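Local coordinates for Lmo2470 protein (Listeria monocytogenes EGD-e, PDB 5HL3) that interacts with afadin and facilitates basement membrane crossing, as a calcium-binding, leucine-rich-repeat protein of the internalin family, at residues A[13-18]-A[35-40]; A[23-28]-A[53-58]; A[43-48]-A[67-72]; A[62-67]-A[88-93]; A[95-100]-A[122-127]. One frame throughout, in Å; residues are numbered along the deposited sequence.

Contact 1. Residues A[13-18]-A[35-40]. With CA (calcium ion), chain C.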
# COMPACT_ATOMS: atom_id res chain seq x y z
N PRO A 13 10.70 -39.46 19.37
CA PRO A 13 10.04 -38.37 20.11
C PRO A 13 10.16 -37.04 19.35
O PRO A 13 11.17 -36.75 18.74
CB PRO A 13 10.84 -38.31 21.43
CG PRO A 13 11.32 -39.72 21.60
CD PRO A 13 11.71 -40.15 20.22
N ILE A 14 9.09 -36.25 19.44
CA ILE A 14 9.05 -34.92 18.80
C ILE A 14 10.29 -34.09 19.18
O ILE A 14 10.91 -33.43 18.31
CB ILE A 14 7.73 -34.19 19.17
CG1 ILE A 14 6.54 -34.84 18.47
CG2 ILE A 14 7.79 -32.70 18.81
CD1 ILE A 14 5.20 -34.39 18.98
N ILE A 15 10.65 -34.11 20.45
CA ILE A 15 11.77 -33.31 20.95
C ILE A 15 13.12 -33.74 20.36
O ILE A 15 14.05 -32.94 20.35
CB ILE A 15 11.77 -33.30 22.50
CG1 ILE A 15 12.74 -32.25 23.09
CG2 ILE A 15 12.06 -34.68 23.07
CD1 ILE A 15 12.48 -30.82 22.71
N ASP A 16 13.22 -34.98 19.90
CA ASP A 16 14.44 -35.45 19.26
C ASP A 16 14.47 -35.03 17.77
O ASP A 16 15.54 -34.65 17.24
CB ASP A 16 14.60 -36.95 19.41
CG ASP A 16 14.78 -37.38 20.88
OD1 ASP A 16 15.26 -36.59 21.72
OD2 ASP A 16 14.48 -38.52 21.11
N VAL A 17 13.31 -35.03 17.11
CA VAL A 17 13.25 -34.58 15.71
C VAL A 17 13.46 -33.07 15.60
O VAL A 17 14.14 -32.60 14.71
CB VAL A 17 11.86 -34.94 15.11
CG1 VAL A 17 11.78 -34.48 13.65
CG2 VAL A 17 11.57 -36.44 15.22
N PHE A 18 12.91 -32.35 16.57
CA PHE A 18 12.92 -30.87 16.57
C PHE A 18 13.55 -30.41 17.90
O PHE A 18 12.84 -30.03 18.82
CB PHE A 18 11.49 -30.37 16.46
CG PHE A 18 10.75 -30.89 15.25
CD1 PHE A 18 11.06 -30.46 13.97
CD2 PHE A 18 9.72 -31.79 15.39
CE1 PHE A 18 10.35 -30.93 12.86
CE2 PHE A 18 8.99 -32.25 14.29
CZ PHE A 18 9.31 -31.81 13.02
N SER A 35 2.31 -34.01 24.25
CA SER A 35 3.64 -33.82 24.82
C SER A 35 4.72 -33.79 23.77
O SER A 35 4.65 -34.51 22.79
CB SER A 35 3.94 -34.99 25.74
OG SER A 35 5.21 -34.87 26.32
N VAL A 36 5.77 -32.99 23.99
CA VAL A 36 6.93 -33.02 23.10
C VAL A 36 7.69 -34.34 23.23
O VAL A 36 8.53 -34.64 22.41
CB VAL A 36 7.90 -31.86 23.33
CG1 VAL A 36 7.20 -30.53 23.06
CG2 VAL A 36 8.57 -31.86 24.72
N ASN A 37 7.40 -35.12 24.28
CA ASN A 37 8.03 -36.44 24.42
C ASN A 37 7.33 -37.50 23.61
O ASN A 37 7.86 -38.59 23.46
CB ASN A 37 8.11 -36.84 25.87
CG ASN A 37 8.99 -35.91 26.68
OD1 ASN A 37 9.93 -35.32 26.17
ND2 ASN A 37 8.64 -35.71 27.94
N ASP A 38 6.16 -37.19 23.04
CA ASP A 38 5.42 -38.19 22.27
C ASP A 38 6.17 -38.60 21.01
O ASP A 38 6.80 -37.78 20.32
CB ASP A 38 4.03 -37.69 21.87
CG ASP A 38 3.04 -37.63 23.03
OD1 ASP A 38 3.14 -38.41 23.97
OD2 ASP A 38 2.11 -36.78 22.96
N VAL A 39 6.09 -39.90 20.71
CA VAL A 39 6.75 -40.50 19.55
C VAL A 39 5.88 -40.32 18.31
O VAL A 39 4.68 -40.61 18.33
CB VAL A 39 7.03 -41.99 19.81
CG1 VAL A 39 7.52 -42.68 18.55
CG2 VAL A 39 8.04 -42.12 20.95
N ILE A 40 6.51 -39.81 17.26
CA ILE A 40 5.85 -39.62 15.96
C ILE A 40 6.52 -40.45 14.89
O ILE A 40 7.69 -40.80 14.98
CB ILE A 40 5.83 -38.14 15.53
CG1 ILE A 40 7.23 -37.53 15.49
CG2 ILE A 40 4.87 -37.36 16.42
CD1 ILE A 40 7.30 -36.25 14.67
CA CA C . 1.95 -39.34 25.76
O HOH W 1 0.21 -37.75 24.79
O HOH W 2 3.94 -38.66 26.84
O HOH W 3 0.72 -40.47 24.11
O HOH W 4 -0.13 -39.80 26.86
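P13 and V39 face each other as a non-hydrogen-bonded antiparallel pair, CA to CA 4.0 Å, where helix 14-17 starts beside the type I turn S35 to D38. This lies in the N-terminal adhesion/invasion region of internalins, a family related to EF-hands. Two backbone bonds join the segments, I14 N to D38 O and I15 N to V36 O, each 2.9 Å. Proline fits at 13 because this pairing needs no N-H from it and its phi of -57° suits the turn into the helix; P13 O accepts from D16 N and V17 N.

I14 carries the buried side. Its CG1 lies beside the backbone N (chi1 -71°) and meets I40 CG2 at 3.7 Å, the two branched chains crossing at about a right angle. V17 and F18 touch I40 CD1 more loosely. Toward the surface, I15 CG2 runs alongside the amide of N37, 3.8 Å from its OD1.

In the turn, S35 OG accepts from N37 N, forming an ST turn, and S35 N donates to D38 OD2 from above the carboxylate plane. D38 OD1 binds a calcium ion at 2.3 Å; one of the four waters on that ion donates to D38 OD2 at 2.8 Å.

Contact 2. Residues A[23-28]-A[53-58]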
# COMPACT_ATOMS: atom_id res chain seq x y z
N LEU A 23 10.23 -24.73 19.19
CA LEU A 23 9.83 -25.40 17.98
C LEU A 23 9.11 -26.71 18.29
O LEU A 23 8.10 -27.03 17.67
CB LEU A 23 11.04 -25.69 17.08
CG LEU A 23 10.69 -26.23 15.69
CD1 LEU A 23 9.97 -25.16 14.90
CD2 LEU A 23 11.93 -26.72 14.94
N ALA A 24 9.62 -27.46 19.25
CA ALA A 24 8.98 -28.73 19.61
C ALA A 24 7.58 -28.53 20.16
O ALA A 24 6.68 -29.28 19.85
CB ALA A 24 9.84 -29.52 20.57
N LYS A 25 7.41 -27.50 20.98
CA LYS A 25 6.08 -27.16 21.52
C LYS A 25 5.11 -26.87 20.38
O LYS A 25 4.00 -27.41 20.34
CB LYS A 25 6.20 -25.95 22.46
CG LYS A 25 4.90 -25.29 22.88
CD LYS A 25 5.08 -24.27 24.00
CE LYS A 25 3.80 -23.44 24.24
NZ LYS A 25 3.52 -22.45 23.15
N ASP A 26 5.53 -26.03 19.43
CA ASP A 26 4.66 -25.69 18.30
C ASP A 26 4.43 -26.90 17.41
O ASP A 26 3.32 -27.09 16.92
CB ASP A 26 5.23 -24.52 17.51
CG ASP A 26 5.11 -23.19 18.25
OD1 ASP A 26 4.61 -23.17 19.41
OD2 ASP A 26 5.56 -22.18 17.65
N MSE A 27 5.43 -27.74 17.24
CA MSE A 27 5.22 -28.96 16.43
C MSE A 27 4.27 -29.92 17.11
O MSE A 27 3.46 -30.54 16.43
CB MSE A 27 6.56 -29.61 16.08
CG MSE A 27 7.34 -28.83 15.02
SE MSE A 27 6.32 -28.52 13.34
CE MSE A 27 5.60 -30.32 13.09
N ALA A 28 4.34 -30.08 18.42
CA ALA A 28 3.39 -30.93 19.12
C ALA A 28 1.96 -30.43 18.92
O ALA A 28 1.03 -31.22 18.72
CB ALA A 28 3.73 -31.03 20.62
N PHE A 53 3.06 -21.45 13.77
CA PHE A 53 4.09 -21.15 14.76
C PHE A 53 3.67 -19.97 15.60
O PHE A 53 3.11 -19.00 15.10
CB PHE A 53 5.46 -20.93 14.08
CG PHE A 53 5.93 -22.15 13.36
CD1 PHE A 53 6.41 -23.23 14.06
CD2 PHE A 53 5.76 -22.29 11.99
CE1 PHE A 53 6.76 -24.42 13.42
CE2 PHE A 53 6.10 -23.48 11.35
CZ PHE A 53 6.60 -24.54 12.07
N GLU A 54 3.91 -20.07 16.90
CA GLU A 54 3.46 -19.02 17.82
C GLU A 54 4.35 -18.82 19.03
O GLU A 54 4.11 -17.90 19.80
CB GLU A 54 2.04 -19.32 18.28
CG GLU A 54 1.96 -20.59 19.11
CD GLU A 54 0.60 -20.88 19.74
OE1 GLU A 54 -0.38 -20.20 19.38
OE2 GLU A 54 0.58 -21.81 20.58
N THR A 55 5.39 -19.61 19.20
CA THR A 55 6.28 -19.49 20.38
C THR A 55 7.43 -18.57 19.99
O THR A 55 8.22 -18.87 19.07
CB THR A 55 6.73 -20.86 20.89
OG1 THR A 55 5.56 -21.59 21.29
CG2 THR A 55 7.62 -20.73 22.12
N SER A 56 7.55 -17.47 20.72
CA SER A 56 8.47 -16.38 20.33
C SER A 56 9.94 -16.59 20.65
O SER A 56 10.76 -15.73 20.32
CB SER A 56 7.96 -15.05 20.88
OG SER A 56 6.79 -14.65 20.17
N THR A 57 10.29 -17.73 21.25
CA THR A 57 11.69 -18.08 21.46
C THR A 57 12.30 -18.77 20.24
O THR A 57 13.49 -19.01 20.23
CB THR A 57 11.85 -19.02 22.67
OG1 THR A 57 11.05 -20.19 22.45
CG2 THR A 57 11.45 -18.33 23.97
N ILE A 58 11.49 -19.10 19.23
CA ILE A 58 12.04 -19.68 18.01
C ILE A 58 12.91 -18.63 17.31
O ILE A 58 12.51 -17.47 17.22
CB ILE A 58 10.90 -20.19 17.08
CG1 ILE A 58 10.16 -21.36 17.78
CG2 ILE A 58 11.48 -20.64 15.74
CD1 ILE A 58 8.90 -21.78 17.08
O HOH W 5 2.32 -23.82 20.84
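The carboxylate of D26 receives both backbone and side chain of the loop after strand 50-53. E54 N donates to D26 OD2 at 2.8 Å, coming from above the carboxylate plane, whereas T55 N, 3.0 Å from D26 OD2, meets the syn lone pair of that oxygen. The other oxygen, D26 OD1, accepts from T55 OG1 at 2.6 Å, on the syn side but 30° out of plane. An aspartate suits this helix position because its short chain, with CG beside the backbone N (chi1 -72°), presents two acceptors to consecutive amides and a hydroxyl.

Farther out, K25 NZ, in the conformer described, donates to T55 OG1, and the threonine hydroxyl passes the bond on to D26. K25, D26 and E54 form a salt-bridge network whose direct pairs are long; a water links D26 OD1, E54 OE2 and K25 NZ.

Beneath, the packing is largely apolar. L23 CD1 approaches F53 CE1 at 3.6 Å, and selenomethionine M27 makes an oblique Met-aromatic contact with that ring. The carboxylate oxygen D26 OD2 also lies at the ring's edge and 3.4 Å from I58 CD1. M63 of helix 60-63 covers L23, F53 and I58.

The gathered donors would probably stabilise the charge of buried D26, while K25 and the shared water probably ease its closeness to E54; the bonds fasten helix 21-30 to the loop that leaves strand 50-53, an outermost strand of the parallel sheet.

Contact 3. Residues A[43-48]-A[67-72]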
# COMPACT_ATOMS: atom_id res chain seq x y z
N ASP A 43 3.83 -41.21 9.07
CA ASP A 43 2.38 -41.03 8.87
C ASP A 43 1.87 -39.81 9.63
O ASP A 43 0.99 -39.10 9.14
CB ASP A 43 1.60 -42.26 9.33
CG ASP A 43 1.45 -43.34 8.25
OD1 ASP A 43 2.09 -43.29 7.18
OD2 ASP A 43 0.62 -44.27 8.47
N ASP A 44 2.40 -39.54 10.82
CA ASP A 44 1.95 -38.38 11.59
C ASP A 44 2.31 -37.08 10.85
O ASP A 44 1.53 -36.13 10.81
CB ASP A 44 2.58 -38.38 12.98
CG ASP A 44 2.09 -39.49 13.86
OD1 ASP A 44 0.89 -39.81 13.88
OD2 ASP A 44 2.93 -40.08 14.56
N LEU A 45 3.50 -37.03 10.28
CA LEU A 45 3.94 -35.87 9.48
C LEU A 45 3.08 -35.74 8.21
O LEU A 45 2.67 -34.62 7.82
CB LEU A 45 5.42 -35.95 9.15
CG LEU A 45 6.38 -35.87 10.32
CD1 LEU A 45 7.77 -36.23 9.84
CD2 LEU A 45 6.38 -34.49 11.03
N ASP A 46 2.81 -36.86 7.55
CA ASP A 46 2.03 -36.83 6.31
C ASP A 46 0.61 -36.32 6.52
O ASP A 46 0.01 -35.76 5.59
CB ASP A 46 1.98 -38.22 5.67
CG ASP A 46 3.30 -38.69 5.11
OD1 ASP A 46 4.27 -37.91 5.00
OD2 ASP A 46 3.40 -39.88 4.79
N ALA A 47 0.07 -36.48 7.73
CA ALA A 47 -1.26 -35.94 8.03
C ALA A 47 -1.32 -34.41 8.09
O ALA A 47 -2.41 -33.84 8.10
CB ALA A 47 -1.75 -36.54 9.33
N LEU A 48 -0.17 -33.74 8.17
CA LEU A 48 -0.14 -32.27 8.22
C LEU A 48 -0.30 -31.63 6.86
O LEU A 48 0.39 -31.99 5.88
CB LEU A 48 1.19 -31.83 8.80
CG LEU A 48 1.50 -32.32 10.21
CD1 LEU A 48 2.92 -31.94 10.55
CD2 LEU A 48 0.49 -31.73 11.22
N GLU A 67 14.11 -28.70 8.61
CA GLU A 67 14.68 -29.53 7.52
C GLU A 67 14.98 -30.97 7.98
O GLU A 67 15.34 -31.81 7.16
CB GLU A 67 15.93 -28.89 6.95
CG GLU A 67 17.13 -28.92 7.90
CD GLU A 67 18.24 -27.97 7.51
OE1 GLU A 67 18.22 -27.38 6.39
OE2 GLU A 67 19.16 -27.78 8.32
N ARG A 68 14.79 -31.25 9.27
CA ARG A 68 15.00 -32.60 9.81
C ARG A 68 13.78 -33.49 9.62
O ARG A 68 13.84 -34.66 9.97
CB ARG A 68 15.34 -32.52 11.29
CG ARG A 68 16.68 -31.81 11.54
CD ARG A 68 16.80 -31.29 12.96
NE ARG A 68 16.81 -32.35 13.97
CZ ARG A 68 17.90 -32.86 14.53
NH1 ARG A 68 19.11 -32.48 14.16
NH2 ARG A 68 17.78 -33.79 15.47
N ALA A 69 12.69 -32.95 9.08
CA ALA A 69 11.47 -33.74 8.86
C ALA A 69 10.91 -33.44 7.48
O ALA A 69 10.96 -32.30 7.02
CB ALA A 69 10.41 -33.42 9.92
N MSE A 70 10.38 -34.46 6.82
CA MSE A 70 9.76 -34.31 5.50
C MSE A 70 8.29 -34.02 5.63
O MSE A 70 7.56 -34.83 6.20
CB MSE A 70 9.98 -35.57 4.68
CG MSE A 70 9.42 -35.46 3.26
SE MSE A 70 10.14 -34.00 2.16
CE MSE A 70 11.94 -34.70 2.07
N PHE A 71 7.86 -32.87 5.09
CA PHE A 71 6.46 -32.44 5.09
C PHE A 71 5.91 -32.57 3.66
O PHE A 71 5.93 -31.62 2.87
CB PHE A 71 6.36 -30.99 5.58
CG PHE A 71 6.87 -30.80 6.99
CD1 PHE A 71 6.07 -31.11 8.07
CD2 PHE A 71 8.16 -30.32 7.23
CE1 PHE A 71 6.52 -30.94 9.36
CE2 PHE A 71 8.61 -30.14 8.53
CZ PHE A 71 7.79 -30.47 9.60
N ASN A 72 5.43 -33.76 3.35
CA ASN A 72 4.99 -34.09 2.02
C ASN A 72 3.72 -33.39 1.59
O ASN A 72 3.54 -33.16 0.39
CB ASN A 72 4.77 -35.60 1.91
CG ASN A 72 6.06 -36.39 1.92
OD1 ASN A 72 6.95 -36.12 1.10
ND2 ASN A 72 6.17 -37.35 2.83
O HOH W 6 4.94 -35.35 5.63
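D46 and N72 adopt nearly the same first torsion, CG beside the backbone N with chi1 close to -70°, which lays their side chains alongside each other and brings amide to carboxylate. N72 ND2 donates to D46 OD1 at 2.9 Å along a nearly straight line (168°). The oxygen lies in the asparagine's amide plane, while the donor meets it on the syn side but 33° out of the carboxylate plane. Asparagine suits the place because its short side chain carries an N-H donor to the carboxylate alongside, while its backbone N reaches the same oxygen through a water.

That water accepts from N72 N at 2.8 Å and lies 2.7 Å from both D46 OD1 and M70 O. D46 OD1 and M70 O each receive Q42 NE2 as well as the water.

L45 forms the apolar side: its CD1 meets A69 CB at 3.9 Å, and its CD2 touches F71 CE1 obliquely. L48 CD1 comes to the edge of that ring, close to its plane, 3.9 Å from F71 CE1. M27 lies against both L48 and F71.

Helix 42-46 is thereby fixed to the loop leading into strand 76-79, close to the calcium-binding residue N73, consistent with the way the N-terminal cap of internalins closes off their leucine-rich repeats.

Contact 4. Residues A[62-67]-A[88-93]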
# COMPACT_ATOMS: atom_id res chain seq x y z
N SER A 62 16.74 -22.10 15.05
CA SER A 62 15.83 -23.20 15.40
C SER A 62 14.76 -23.46 14.34
O SER A 62 14.37 -24.62 14.16
CB SER A 62 15.29 -23.05 16.82
OG SER A 62 14.79 -21.77 17.12
N MSE A 63 14.30 -22.44 13.61
CA MSE A 63 13.33 -22.70 12.55
C MSE A 63 13.95 -23.58 11.48
O MSE A 63 13.25 -24.36 10.84
CB MSE A 63 12.82 -21.37 11.97
CG MSE A 63 11.56 -21.55 11.10
SE MSE A 63 9.96 -22.12 12.12
CE MSE A 63 9.24 -20.33 12.50
N GLN A 64 15.26 -23.46 11.25
CA GLN A 64 15.97 -24.29 10.28
C GLN A 64 15.87 -25.79 10.59
O GLN A 64 16.00 -26.62 9.68
CB GLN A 64 17.44 -23.89 10.28
CG GLN A 64 18.27 -24.51 9.19
CD GLN A 64 18.21 -23.71 7.92
OE1 GLN A 64 18.19 -22.45 7.95
NE2 GLN A 64 18.28 -24.41 6.79
N LEU A 65 15.62 -26.15 11.86
CA LEU A 65 15.49 -27.55 12.25
C LEU A 65 14.31 -28.23 11.56
O LEU A 65 14.22 -29.44 11.58
CB LEU A 65 15.34 -27.69 13.77
CG LEU A 65 16.51 -27.15 14.62
CD1 LEU A 65 16.07 -27.03 16.07
CD2 LEU A 65 17.75 -28.03 14.48
N LEU A 66 13.40 -27.47 10.96
CA LEU A 66 12.33 -28.07 10.17
C LEU A 66 12.86 -28.92 9.01
O LEU A 66 12.15 -29.82 8.53
CB LEU A 66 11.37 -27.00 9.63
CG LEU A 66 10.46 -26.31 10.61
CD1 LEU A 66 9.69 -25.19 9.92
CD2 LEU A 66 9.49 -27.26 11.29
N GLU A 67 14.11 -28.70 8.61
CA GLU A 67 14.68 -29.53 7.52
C GLU A 67 14.98 -30.97 7.98
O GLU A 67 15.34 -31.81 7.16
CB GLU A 67 15.93 -28.89 6.95
CG GLU A 67 17.13 -28.92 7.90
CD GLU A 67 18.24 -27.97 7.51
OE1 GLU A 67 18.22 -27.38 6.39
OE2 GLU A 67 19.16 -27.78 8.32
N GLU A 88 13.63 -14.40 9.51
CA GLU A 88 13.49 -15.00 8.19
C GLU A 88 12.94 -16.40 8.29
O GLU A 88 13.37 -17.18 9.17
CB GLU A 88 14.86 -15.04 7.54
CG GLU A 88 14.95 -15.68 6.19
CD GLU A 88 16.31 -15.48 5.61
OE1 GLU A 88 17.10 -16.44 5.67
OE2 GLU A 88 16.61 -14.34 5.22
N PHE A 89 11.97 -16.75 7.43
CA PHE A 89 11.58 -18.16 7.31
C PHE A 89 12.57 -18.79 6.34
O PHE A 89 12.76 -18.29 5.25
CB PHE A 89 10.12 -18.32 6.84
CG PHE A 89 9.67 -19.74 6.90
CD1 PHE A 89 9.36 -20.32 8.11
CD2 PHE A 89 9.65 -20.53 5.77
CE1 PHE A 89 9.01 -21.66 8.19
CE2 PHE A 89 9.30 -21.86 5.84
CZ PHE A 89 8.99 -22.42 7.06
N PRO A 90 13.23 -19.88 6.74
CA PRO A 90 14.30 -20.41 5.90
C PRO A 90 13.84 -21.07 4.61
O PRO A 90 12.69 -21.50 4.51
CB PRO A 90 14.98 -21.42 6.82
CG PRO A 90 13.85 -21.94 7.64
CD PRO A 90 13.01 -20.71 7.93
N ASP A 91 14.74 -21.13 3.64
CA ASP A 91 14.52 -21.78 2.34
C ASP A 91 15.02 -23.23 2.49
O ASP A 91 16.16 -23.53 2.18
CB ASP A 91 15.32 -21.00 1.28
CG ASP A 91 14.99 -21.38 -0.14
OD1 ASP A 91 14.02 -22.14 -0.39
OD2 ASP A 91 15.69 -20.91 -1.04
N ILE A 92 14.17 -24.10 3.03
CA ILE A 92 14.54 -25.50 3.30
C ILE A 92 13.93 -26.40 2.24
O ILE A 92 13.02 -25.98 1.51
CB ILE A 92 14.14 -25.94 4.72
CG1 ILE A 92 12.63 -25.79 4.96
CG2 ILE A 92 14.91 -25.11 5.77
CD1 ILE A 92 12.13 -26.42 6.22
N THR A 93 14.42 -27.64 2.16
CA THR A 93 14.03 -28.53 1.08
C THR A 93 12.89 -29.49 1.43
O THR A 93 12.49 -30.27 0.58
CB THR A 93 15.23 -29.41 0.67
OG1 THR A 93 15.66 -30.17 1.79
CG2 THR A 93 16.38 -28.55 0.11
O HOH W 7 18.17 -23.10 4.44
O HOH W 8 16.99 -27.80 3.77
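Apolar contacts dominate where M63 and L66 meet F89, P90 and I92 across the two segments. The CG of selenomethionine M63 rests 3.6 Å from P90 CD and 3.9 Å from F89 CE1; with CG anti to the backbone N (chi1 -165°), the flexible chain bends so that its selenium also lies obliquely near the F89 ring, a Met-aromatic contact. L66 CD1 crosses toward the same ring, 4.0 Å from F89 CE1. I92 CD1 presses on L66 CB at 3.5 Å, and I92 CG2 lies against the amide of Q64. P90, lacking a backbone N-H, fits this close apolar passage, and its CD also lies over one face of F89.

Polar links run by water and within 62-67. Q64 NE2 donates to E67 OE1 at 3.0 Å, leaving the amide in its own plane but reaching the carboxylate from above. A water accepts from Q64 NE2 at 2.7 Å and donates to D91 O; another donates to E67 OE1 and accepts from T93 N, bridging the segments.

Around this contact, L23 of helix 21-30 and F53 of strand 50-53 cover M63, V77 and I79 of strand 76-79 touch F89, and the hydroxyl of Y122 bonds to P90 O and I92 N.

Contact 5. Residues A[95-100]-A[122-127]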
# COMPACT_ATOMS: atom_id res chain seq x y z
N ILE A 95 9.62 -28.82 2.48
CA ILE A 95 8.21 -28.38 2.33
C ILE A 95 8.02 -28.09 0.83
O ILE A 95 7.73 -26.95 0.41
CB ILE A 95 7.85 -27.15 3.17
CG1 ILE A 95 8.46 -27.26 4.59
CG2 ILE A 95 6.33 -27.03 3.26
CD1 ILE A 95 8.23 -26.01 5.42
N PRO A 96 8.17 -29.12 -0.01
CA PRO A 96 8.19 -28.91 -1.45
C PRO A 96 6.91 -28.35 -2.05
O PRO A 96 6.98 -27.69 -3.12
CB PRO A 96 8.45 -30.31 -2.00
CG PRO A 96 8.02 -31.25 -0.92
CD PRO A 96 8.41 -30.54 0.33
N HIS A 97 5.79 -28.54 -1.38
CA HIS A 97 4.49 -28.09 -1.92
C HIS A 97 3.94 -26.85 -1.22
O HIS A 97 2.77 -26.55 -1.34
CB HIS A 97 3.53 -29.27 -1.93
CG HIS A 97 4.08 -30.43 -2.70
ND1 HIS A 97 4.31 -30.37 -4.05
CD2 HIS A 97 4.57 -31.63 -2.30
CE1 HIS A 97 4.87 -31.49 -4.46
NE2 HIS A 97 5.04 -32.28 -3.41
N LEU A 98 4.82 -26.11 -0.55
CA LEU A 98 4.41 -24.87 0.08
C LEU A 98 3.79 -23.89 -0.94
O LEU A 98 4.36 -23.64 -2.01
CB LEU A 98 5.62 -24.21 0.74
CG LEU A 98 5.30 -22.99 1.62
CD1 LEU A 98 4.25 -23.27 2.70
CD2 LEU A 98 6.57 -22.46 2.24
N LYS A 99 2.60 -23.41 -0.60
CA LYS A 99 1.84 -22.46 -1.45
C LYS A 99 1.63 -21.12 -0.80
O LYS A 99 1.56 -20.11 -1.50
CB LYS A 99 0.48 -23.07 -1.78
CG LYS A 99 0.61 -24.24 -2.71
CD LYS A 99 -0.65 -24.98 -2.97
CE LYS A 99 -0.34 -26.14 -3.93
NZ LYS A 99 0.92 -26.96 -3.65
N THR A 100 1.54 -21.07 0.51
CA THR A 100 1.29 -19.80 1.18
C THR A 100 2.20 -19.65 2.39
O THR A 100 2.35 -20.57 3.20
CB THR A 100 -0.17 -19.63 1.60
OG1 THR A 100 -0.53 -20.70 2.48
CG2 THR A 100 -1.09 -19.64 0.38
N TYR A 122 10.55 -23.46 -2.93
CA TYR A 122 9.08 -23.38 -2.87
C TYR A 122 8.54 -22.97 -4.23
O TYR A 122 7.91 -21.92 -4.36
CB TYR A 122 8.62 -22.39 -1.78
CG TYR A 122 9.29 -22.62 -0.44
CD1 TYR A 122 9.31 -23.89 0.16
CD2 TYR A 122 9.89 -21.57 0.26
CE1 TYR A 122 9.93 -24.10 1.37
CE2 TYR A 122 10.51 -21.78 1.49
CZ TYR A 122 10.52 -23.06 2.04
OH TYR A 122 11.13 -23.32 3.26
N PRO A 123 8.76 -23.79 -5.26
CA PRO A 123 8.34 -23.41 -6.62
C PRO A 123 6.84 -23.26 -6.81
O PRO A 123 6.42 -22.67 -7.80
CB PRO A 123 8.87 -24.55 -7.48
CG PRO A 123 8.94 -25.70 -6.57
CD PRO A 123 9.35 -25.14 -5.25
N GLU A 124 6.03 -23.80 -5.90
CA GLU A 124 4.59 -23.67 -5.99
C GLU A 124 4.05 -22.50 -5.18
O GLU A 124 2.84 -22.34 -5.05
CB GLU A 124 3.90 -24.98 -5.58
CG GLU A 124 4.35 -26.14 -6.48
CD GLU A 124 3.90 -27.52 -6.05
OE1 GLU A 124 3.06 -27.64 -5.17
OE2 GLU A 124 4.39 -28.50 -6.62
N MSE A 125 4.92 -21.63 -4.67
CA MSE A 125 4.40 -20.49 -3.88
C MSE A 125 3.41 -19.67 -4.66
O MSE A 125 3.67 -19.27 -5.79
CB MSE A 125 5.54 -19.59 -3.43
CG MSE A 125 5.10 -18.60 -2.33
SE MSE A 125 4.94 -19.41 -0.56
CE MSE A 125 6.84 -19.33 -0.09
N ASP A 126 2.27 -19.39 -4.01
CA ASP A 126 1.17 -18.59 -4.59
C ASP A 126 1.03 -17.22 -3.92
O ASP A 126 0.80 -16.22 -4.61
CB ASP A 126 -0.14 -19.41 -4.47
CG ASP A 126 -1.33 -18.67 -4.99
OD1 ASP A 126 -1.92 -17.89 -4.21
OD2 ASP A 126 -1.72 -18.91 -6.16
N THR A 127 1.14 -17.17 -2.59
CA THR A 127 0.90 -15.96 -1.82
C THR A 127 1.90 -15.81 -0.70
O THR A 127 2.12 -16.77 0.06
CB THR A 127 -0.53 -15.94 -1.22
OG1 THR A 127 -1.51 -15.97 -2.28
CG2 THR A 127 -0.79 -14.71 -0.38
O HOH W 9 6.41 -24.91 -3.33
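K99 O is held by two consecutive amides: D126 N donates to it at 2.7 Å, on a lone pair in the carbonyl plane, and T127 N at 3.2 Å, nearly in line with the C=O bond. Past this point T100 and T127 form a parallel bridge, the start of strands 100-103 and 127-129, neighbours in the parallel sheet of the leucine-rich repeats.

A second doubly gripped oxygen, E124 OE1, takes K99 NZ in a salt bridge of 2.7 Å and H97 ND1 at 3.2 Å. The H97 N-H points to the oxygen in the ring plane, whereas it meets the carboxylate 34° out of plane; a weaker bond goes to E124 OE2. E124, extended beyond CG, has the length to span both partners, and K99, bent at its last torsion, also gives a bond of 3.0 Å from NZ to H97 O. The lysine would probably favour the charged carboxylate.

A water joins the two type I turns, donating to P96 O and L98 O and accepting from E124 N.

On the inner side I95, L98, Y122 and selenomethionine M125 pack together. I95 CB nears Y122 CE1 and M125 CE touches L98 CD2. L98 has CG anti to the backbone N (chi1 -171°), sending CD2 over the Y122 ring as a CH-pi contact, 3.6 Å from its centroid and almost on the ring normal.

The contacts form a path from the N-terminal cap into the leucine-rich repeats. Helix 21-30 holds a segment of contact 2 and packs against contact 1, A24 against I15 and V36. Between centres, contact 1 lies 13 Å from contacts 2 and 3, contact 4 lies 13 Å from contact 2 and 14 Å from contacts 3 and 5, and contacts 1 and 5 are 26 Å apart without touching. Along the chain contacts 1 and 2, 2 and 3, and 3 and 4 alternate their segments, whereas contact 5 follows all others. M27 and F71 join contacts 2 and 3, L66 brings in contact 4, and Y122 carries contact 4 to contact 5, so the helical cap and the first repeats share one continuous core.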